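Long-range contacts in sorbitol dehydrogenase (Gluconobacter oxydans, PDB 5ITG), which probably oxidises D-sorbitol to L-sorbose with an NADP-type cofactor, as a member of the mannitol dehydrogenase family: residues A171-W176 with P211-W216; N190-G195 with W290-I295. All blocks are in the same frame, centred on the assembly; numbering follows the deposited sequence.

Interaction 1. Residues A171-W176 with P211-W216; sequences ALRRRW and PELAKW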
# COMPACT_ATOMS: atom_id res chain seq x y z
N ALA A 171 -21.25 -6.62 -15.59
CA ALA A 171 -22.22 -6.02 -14.68
C ALA A 171 -22.61 -4.63 -15.19
O ALA A 171 -23.79 -4.26 -15.18
CB ALA A 171 -21.63 -5.92 -13.27
N LEU A 172 -21.62 -3.86 -15.64
CA LEU A 172 -21.89 -2.52 -16.15
C LEU A 172 -22.74 -2.58 -17.41
O LEU A 172 -23.62 -1.74 -17.61
CB LEU A 172 -20.57 -1.80 -16.42
CG LEU A 172 -19.84 -1.37 -15.14
CD1 LEU A 172 -18.42 -0.95 -15.44
CD2 LEU A 172 -20.62 -0.24 -14.47
N ARG A 173 -22.50 -3.57 -18.26
CA ARG A 173 -23.28 -3.72 -19.48
C ARG A 173 -24.75 -3.93 -19.13
O ARG A 173 -25.64 -3.24 -19.63
CB ARG A 173 -22.78 -4.91 -20.31
CG ARG A 173 -23.49 -5.07 -21.65
CD ARG A 173 -23.14 -6.37 -22.35
NE ARG A 173 -23.68 -7.54 -21.65
CZ ARG A 173 -24.97 -7.77 -21.45
NH1 ARG A 173 -25.88 -6.91 -21.89
NH2 ARG A 173 -25.36 -8.86 -20.80
N ARG A 174 -24.99 -4.89 -18.24
CA ARG A 174 -26.35 -5.20 -17.82
C ARG A 174 -27.06 -4.02 -17.17
O ARG A 174 -28.24 -3.78 -17.45
CB ARG A 174 -26.35 -6.40 -16.86
CG ARG A 174 -25.82 -7.67 -17.52
CD ARG A 174 -26.02 -8.89 -16.65
NE ARG A 174 -25.41 -10.07 -17.26
CZ ARG A 174 -25.45 -11.29 -16.73
NH1 ARG A 174 -26.08 -11.49 -15.58
NH2 ARG A 174 -24.86 -12.30 -17.36
N ARG A 175 -26.34 -3.28 -16.33
CA ARG A 175 -26.91 -2.12 -15.67
C ARG A 175 -27.32 -1.11 -16.75
O ARG A 175 -28.40 -0.53 -16.70
CB ARG A 175 -25.90 -1.49 -14.69
CG ARG A 175 -25.57 -2.38 -13.49
CD ARG A 175 -24.42 -1.82 -12.61
NE ARG A 175 -24.82 -0.65 -11.83
CZ ARG A 175 -25.12 -0.66 -10.53
NH1 ARG A 175 -25.07 -1.78 -9.83
NH2 ARG A 175 -25.50 0.46 -9.94
N TRP A 176 -26.44 -0.93 -17.73
CA TRP A 176 -26.70 0.00 -18.83
C TRP A 176 -27.92 -0.42 -19.64
O TRP A 176 -28.86 0.36 -19.83
CB TRP A 176 -25.46 0.08 -19.73
CG TRP A 176 -25.62 0.97 -20.93
CD1 TRP A 176 -26.36 2.11 -21.02
CD2 TRP A 176 -24.97 0.82 -22.20
NE1 TRP A 176 -26.20 2.69 -22.26
CE2 TRP A 176 -25.35 1.91 -23.00
CE3 TRP A 176 -24.09 -0.13 -22.73
CZ2 TRP A 176 -24.89 2.08 -24.31
CZ3 TRP A 176 -23.63 0.03 -24.03
CH2 TRP A 176 -24.03 1.13 -24.80
N PRO A 211 -16.78 -1.69 -28.31
CA PRO A 211 -16.45 -0.26 -28.30
C PRO A 211 -17.54 0.64 -27.72
O PRO A 211 -17.25 1.54 -26.93
CB PRO A 211 -16.17 0.02 -29.77
CG PRO A 211 -15.52 -1.26 -30.22
CD PRO A 211 -16.44 -2.30 -29.61
N GLU A 212 -18.79 0.40 -28.11
CA GLU A 212 -19.89 1.21 -27.59
C GLU A 212 -20.01 1.06 -26.07
O GLU A 212 -20.33 2.01 -25.36
CB GLU A 212 -21.21 0.79 -28.24
CG GLU A 212 -21.29 1.07 -29.72
CD GLU A 212 -22.57 0.54 -30.34
OE1 GLU A 212 -23.65 0.81 -29.77
OE2 GLU A 212 -22.49 -0.13 -31.39
N LEU A 213 -19.75 -0.15 -25.58
CA LEU A 213 -19.82 -0.42 -24.15
C LEU A 213 -18.72 0.32 -23.40
O LEU A 213 -18.95 0.87 -22.33
CB LEU A 213 -19.68 -1.92 -23.88
CG LEU A 213 -19.59 -2.32 -22.40
CD1 LEU A 213 -20.81 -1.80 -21.64
CD2 LEU A 213 -19.49 -3.83 -22.29
N ALA A 214 -17.51 0.33 -23.97
CA ALA A 214 -16.38 1.02 -23.35
C ALA A 214 -16.66 2.51 -23.31
O ALA A 214 -16.34 3.19 -22.33
CB ALA A 214 -15.11 0.74 -24.12
N LYS A 215 -17.26 3.01 -24.38
CA LYS A 215 -17.60 4.43 -24.47
C LYS A 215 -18.52 4.80 -23.32
O LYS A 215 -18.30 5.80 -22.64
CB LYS A 215 -18.27 4.74 -25.81
CG LYS A 215 -18.74 6.18 -25.94
CD LYS A 215 -19.51 6.41 -27.24
CE LYS A 215 -20.00 7.85 -27.33
NZ LYS A 215 -18.88 8.83 -27.26
N TRP A 216 -19.56 3.99 -23.11
CA TRP A 216 -20.52 4.23 -22.04
C TRP A 216 -19.87 4.21 -20.67
O TRP A 216 -20.13 5.07 -19.83
CB TRP A 216 -21.63 3.17 -22.06
CG TRP A 216 -22.72 3.47 -21.06
CD1 TRP A 216 -23.70 4.41 -21.18
CD2 TRP A 216 -22.88 2.88 -19.76
NE1 TRP A 216 -24.47 4.45 -20.04
CE2 TRP A 216 -23.99 3.52 -19.15
CE3 TRP A 216 -22.21 1.88 -19.05
CZ2 TRP A 216 -24.42 3.20 -17.86
CZ3 TRP A 216 -22.64 1.56 -17.77
CH2 TRP A 216 -23.74 2.21 -17.19
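Trp176 and Trp216 lay one face of each indole against the other in a face-to-face stack. Their five-membered rings sit directly over one another, with centroids 3.4 Å apart and planes only 13° from parallel. Because the two side chains run past each other in opposite directions, each six-membered ring ends up over the root of its partner. Trp176 CB stands 3.5 Å from the centroid of the Trp216 six-membered ring, almost on the ring normal, and Trp216 CB returns the CH-pi contact to the Trp176 six-membered ring at 3.9 Å. In both residues CG is anti to the backbone N (chi1 178° in Trp176), which carries each indole out across the gap between the helices. Leu213 flanks the stack. Its CD1 lies 3.8 Å from Trp176 CE3 and also rests on the backbone of Arg173, filling the corner where the two helices come nearest. The far end of Trp216 reaches the other helix, where CZ3 approaches Leu172 O to 3.4 Å. That carbonyl already accepts the backbone N-H of Trp176. The axes of 171-176 and 211-216 pass 10.4 Å apart at 84°, and the paired indoles join helix 164-177 to helix 211-220, both in the Rossmann domain. Arg173 lends the contact its backbone and CB, while its guanidinium turns back to salt bridges with Asp177 and Glu170 of its own helix. No hydrogen bond joins the segments: the two indole NE1 atoms of Trp176 and Trp216 are 3.3 Å apart, but both are donors and cannot satisfy each other. Cohesion here therefore comes from ring overlap, CH-pi contacts and apolar packing, and each indole N-H must look to an acceptor other than its stacked neighbour.

Interaction 2. Residues N190-G195 with W290-I295; sequences NLRHNG and WEYVKI
Glu291 receives the backbone N-H of His193 on OE2, through the syn lone pair, in a short, nearly straight bond (2.7 Å, 172°). His193 is the N-cap of helix 194-209, so the carboxylate lies close to a helix start whose dipole would probably favour its negative charge. Water 2 takes the N-H of Asn194, in the first turn, and lies 2.8 Å from Glu291 OE2. The other oxygen, OE1, sits 3.4 Å above the His193 ring plane, over its centre, while His193 NE2 bonds to Thr288 OG1. Water 1 then links Glu291 OE1 to Arg192, accepting from NE at 3.0 Å and donating to the carboxylate. With its chain bent at chi3 (68°), Arg192 also brings the edge of its guanidinium to Tyr292, where NH2 makes a weak hydrogen bond to OH (2.8 Å). At the other end of the contact Lys294 NZ lies 2.8 Å from Asn190 OD1 and bonds to Val228 O. Ile295 CD1 adds apolar contact against Arg192 NE at 3.7 Å. Replacing Glu291 by an alanine would probably leave the His193 N-H without its acceptor and deprive the two waters of their carboxylate partner. The contact joins helix 288-312, of the C-terminal domain, to the loop that leads into helix 194-209 of the Rossmann domain, with strand 226-228 touching Glu291 and Lys294 through Met227, and helix 377-394 packing on Arg192 and Ile295.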
# COMPACT_ATOMS: atom_id res chain seq x y z
N ASN A 190 -2.15 -0.43 -3.34
CA ASN A 190 -1.10 0.58 -3.15
C ASN A 190 -0.23 0.77 -4.40
O ASN A 190 0.90 0.27 -4.48
CB ASN A 190 -0.22 0.19 -1.96
CG ASN A 190 0.90 1.19 -1.71
OD1 ASN A 190 0.66 2.39 -1.57
ND2 ASN A 190 2.13 0.70 -1.65
N LEU A 191 -0.76 1.51 -5.36
CA LEU A 191 -0.06 1.78 -6.61
C LEU A 191 -0.20 3.27 -6.90
O LEU A 191 -1.17 3.90 -6.51
CB LEU A 191 -0.69 0.99 -7.76
CG LEU A 191 -0.84 -0.52 -7.55
CD1 LEU A 191 -1.65 -1.12 -8.69
CD2 LEU A 191 0.54 -1.16 -7.47
N ARG A 192 0.77 3.83 -7.61
CA ARG A 192 0.69 5.24 -7.95
C ARG A 192 -0.44 5.41 -8.97
O ARG A 192 -0.51 4.68 -9.97
CB ARG A 192 2.04 5.71 -8.49
CG ARG A 192 3.12 5.61 -7.43
CD ARG A 192 4.51 5.80 -8.00
NE ARG A 192 4.72 7.17 -8.47
CZ ARG A 192 5.77 7.54 -9.18
NH1 ARG A 192 6.69 6.64 -9.52
NH2 ARG A 192 5.90 8.80 -9.57
N HIS A 193 -1.33 6.35 -8.70
CA HIS A 193 -2.50 6.60 -9.54
C HIS A 193 -3.22 5.27 -9.80
O HIS A 193 -3.42 4.87 -10.95
CB HIS A 193 -2.09 7.28 -10.84
CG HIS A 193 -1.52 8.65 -10.64
ND1 HIS A 193 -0.24 8.98 -11.02
CD2 HIS A 193 -2.04 9.76 -10.07
CE1 HIS A 193 0.01 10.24 -10.69
NE2 HIS A 193 -1.07 10.73 -10.11
N ASN A 194 -3.62 4.61 -8.72
CA ASN A 194 -4.29 3.32 -8.82
C ASN A 194 -5.58 3.38 -9.63
O ASN A 194 -5.96 2.39 -10.26
CB ASN A 194 -4.55 2.72 -7.42
CG ASN A 194 -5.29 3.67 -6.49
OD1 ASN A 194 -5.69 4.78 -6.86
ND2 ASN A 194 -5.48 3.23 -5.25
N GLY A 195 -6.25 4.52 -9.62
CA GLY A 195 -7.48 4.66 -10.38
C GLY A 195 -7.21 4.63 -11.88
O GLY A 195 -7.99 4.05 -12.65
N TRP A 290 -0.36 14.33 -2.46
CA TRP A 290 -0.26 13.42 -1.32
C TRP A 290 0.62 12.20 -1.61
O TRP A 290 1.34 11.72 -0.73
CB TRP A 290 -1.65 12.99 -0.84
CG TRP A 290 -2.12 13.77 0.34
CD1 TRP A 290 -3.18 14.63 0.39
CD2 TRP A 290 -1.55 13.76 1.66
NE1 TRP A 290 -3.30 15.16 1.66
CE2 TRP A 290 -2.31 14.64 2.45
CE3 TRP A 290 -0.46 13.09 2.24
CZ2 TRP A 290 -2.03 14.86 3.81
CZ3 TRP A 290 -0.18 13.32 3.59
CH2 TRP A 290 -0.96 14.19 4.35
N GLU A 291 0.57 11.69 -2.84
CA GLU A 291 1.40 10.54 -3.21
C GLU A 291 2.87 10.89 -3.06
O GLU A 291 3.68 10.06 -2.60
CB GLU A 291 1.16 10.11 -4.67
CG GLU A 291 -0.22 9.53 -4.96
CD GLU A 291 -0.27 8.78 -6.30
OE1 GLU A 291 0.32 9.28 -7.28
OE2 GLU A 291 -0.90 7.71 -6.36
N TYR A 292 3.24 12.11 -3.45
CA TYR A 292 4.62 12.53 -3.35
C TYR A 292 5.08 12.81 -1.93
O TYR A 292 6.26 12.68 -1.63
CB TYR A 292 4.91 13.71 -4.28
CG TYR A 292 5.09 13.22 -5.71
CD1 TYR A 292 6.05 12.24 -5.99
CD2 TYR A 292 4.25 13.64 -6.74
CE1 TYR A 292 6.16 11.69 -7.27
CE2 TYR A 292 4.35 13.09 -8.03
CZ TYR A 292 5.31 12.11 -8.28
OH TYR A 292 5.41 11.52 -9.52
N VAL A 293 4.16 13.19 -1.04
CA VAL A 293 4.53 13.39 0.35
C VAL A 293 4.95 12.02 0.89
O VAL A 293 5.98 11.87 1.55
CB VAL A 293 3.35 13.90 1.21
CG1 VAL A 293 3.73 13.83 2.70
CG2 VAL A 293 3.01 15.33 0.82
N LYS A 294 4.13 11.01 0.61
CA LYS A 294 4.42 9.65 1.07
C LYS A 294 5.72 9.13 0.46
O LYS A 294 6.57 8.57 1.16
CB LYS A 294 3.27 8.72 0.70
CG LYS A 294 3.37 7.34 1.32
CD LYS A 294 2.20 6.48 0.86
CE LYS A 294 2.44 5.03 1.17
NZ LYS A 294 1.46 4.16 0.46
N ILE A 295 5.87 9.33 -0.84
CA ILE A 295 7.08 8.88 -1.54
C ILE A 295 8.35 9.57 -1.05
O ILE A 295 9.35 8.92 -0.72
CB ILE A 295 6.94 9.13 -3.06
CG1 ILE A 295 5.91 8.16 -3.66
CG2 ILE A 295 8.30 8.96 -3.76
CD1 ILE A 295 5.56 8.49 -5.09
O HOH W 1 2.86 9.56 -8.59
O HOH W 2 -3.48 6.69 -6.65

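In the fold
The segments alternate along the chain: 171-176, 190-195, 211-216, then 290-295. Centres of the two interactions are 29 Å apart, with nearest atoms about 12 Å apart, so they do not touch. Helix 194-209, which starts in interaction 2, is followed directly by helix 211-220 of interaction 1, and together they connect the two sites. Both segments of interaction 1 belong to the Rossmann domain, about 30 Å from the centre of the chain, where helices 164-177 and 211-220 meet. Interaction 2, about 9 Å from that centre, instead joins the Rossmann domain to helix 288-312 of the C-terminal domain. One contact lies within a single domain; the other is part of the interface between the two.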